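Local coordinates for protein Azi13 (Streptomyces sahachiroi, PDB 5HMB) that probably acts as a hot-dog-fold thioesterase of the PaaI family, releasing a naphthoate product from its thioester carrier during azinomycin biosynthesis, at residues V55-S58 / V59-A63. Sequence-based numbering, arbitrary orientation.
Sequences VVES and VASAA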
loop_
_atom_site.group_PDB
_atom_site.type_symbol
_atom_site.label_atom_id
_atom_site.label_comp_id
_atom_site.label_asym_id
_atom_site.label_seq_id
_atom_site.Cartn_x
_atom_site.Cartn_y
_atom_site.Cartn_z
ATOM N N VAL A 55 -12.365 8.688 -6.350
ATOM C CA VAL A 55 -12.092 10.125 -6.359
ATOM C C VAL A 55 -10.596 10.389 -6.292
ATOM O O VAL A 55 -10.075 11.306 -6.942
ATOM C CB VAL A 55 -12.813 10.806 -5.184
ATOM C CG1 VAL A 55 -12.239 12.213 -4.951
ATOM C CG2 VAL A 55 -14.302 10.843 -5.440
ATOM N N VAL A 56 -9.889 9.634 -5.456
ATOM C CA VAL A 56 -8.435 9.757 -5.400
ATOM C C VAL A 56 -7.829 9.448 -6.771
ATOM O O VAL A 56 -6.982 10.192 -7.287
ATOM C CB VAL A 56 -7.890 8.834 -4.293
ATOM C CG1 VAL A 56 -6.404 8.632 -4.440
ATOM C CG2 VAL A 56 -8.205 9.416 -2.904
ATOM N N GLU A 57 -8.267 8.351 -7.388
ATOM C CA GLU A 57 -7.793 8.018 -8.727
ATOM C C GLU A 57 -8.073 9.160 -9.702
ATOM O O GLU A 57 -7.167 9.622 -10.410
ATOM C CB GLU A 57 -8.434 6.705 -9.198
ATOM C CG GLU A 57 -7.751 6.133 -10.468
ATOM C CD GLU A 57 -6.374 5.543 -10.166
ATOM O OE1 GLU A 57 -6.157 5.091 -9.020
ATOM O OE2 GLU A 57 -5.509 5.527 -11.063
ATOM N N SER A 58 -9.314 9.667 -9.713
ATOM C CA SER A 58 -9.699 10.729 -10.652
ATOM C C SER A 58 -8.860 11.988 -10.459
ATOM O O SER A 58 -8.385 12.585 -11.433
ATOM C CB SER A 58 -11.180 11.087 -10.481
ATOM O OG SER A 58 -12.050 9.985 -10.637
ATOM N N VAL A 59 -8.717 12.453 -9.214
ATOM C CA VAL A 59 -8.063 13.743 -9.012
ATOM C C VAL A 59 -6.567 13.636 -9.311
ATOM O O VAL A 59 -5.970 14.534 -9.925
ATOM C CB VAL A 59 -8.336 14.290 -7.597
ATOM C CG1 VAL A 59 -7.675 15.640 -7.441
ATOM C CG2 VAL A 59 -9.848 14.423 -7.337
ATOM N N ALA A 60 -5.937 12.538 -8.903
ATOM C CA ALA A 60 -4.526 12.356 -9.222
ATOM C C ALA A 60 -4.310 12.186 -10.731
ATOM O O ALA A 60 -3.370 12.763 -11.297
ATOM C CB ALA A 60 -3.967 11.164 -8.441
ATOM N N SER A 61 -5.174 11.416 -11.407
ATOM C CA SER A 61 -4.992 11.209 -12.848
ATOM C C SER A 61 -5.118 12.516 -13.607
ATOM O O SER A 61 -4.387 12.750 -14.580
ATOM C CB SER A 61 -6.016 10.213 -13.402
ATOM O OG SER A 61 -5.659 8.871 -13.126
ATOM N N ALA A 62 -6.068 13.365 -13.201
ATOM C CA ALA A 62 -6.208 14.674 -13.830
ATOM C C ALA A 62 -4.916 15.458 -13.723
ATOM O O ALA A 62 -4.461 16.060 -14.701
ATOM C CB ALA A 62 -7.353 15.461 -13.188
ATOM N N ALA A 63 -4.305 15.465 -12.534
ATOM C CA ALA A 63 -3.075 16.223 -12.356
ATOM C C ALA A 63 -1.931 15.603 -13.148
ATOM O O ALA A 63 -1.158 16.324 -13.792
ATOM C CB ALA A 63 -2.712 16.317 -10.880
HETATM O O HOH W 1 -6.053 6.304 -13.961
#
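V55 and V59, and E57 and S61, meet one turn apart in a local contact within helix 49-68, near the centre of the chain. The backbone is regular alpha-helix. V59 N donates to V55 O at 2.9 Å, A60 N to V56 O, S61 N to E57 O, and A62 N to S58 O at 3.0 Å. On one flank the V55 and V59 side chains run alongside each other off the same side of the helix, with V55 CG1 4.0 Å from V59 CG2. The methyl V59 CG2 also sits against V55 O. These two valines pack on strands 29-35 and 93-100, while V56 and A60 pack on strands 107-115 and 121-133. A polar pair occupies another flank. The E57 chain starts with CG anti to N (chi1 -168°) and then turns at its second torsion (73°), which brings OE2 to 3.9 Å from S61 OG. A water joins them: it donates to E57 OE2 at 3.0 Å and lies 2.7 Å from S61 OG. The other carboxylate oxygen, E57 OE1, is hydrogen-bonded to N79, so both oxygens have partners. S58 OG is hydrogen-bonded to A54 O and to NE2 of H48 of the second subunit, and F83 of that subunit packs on E57. Such a long helix, wrapped by a curved antiparallel sheet, is the hallmark of the hot-dog fold.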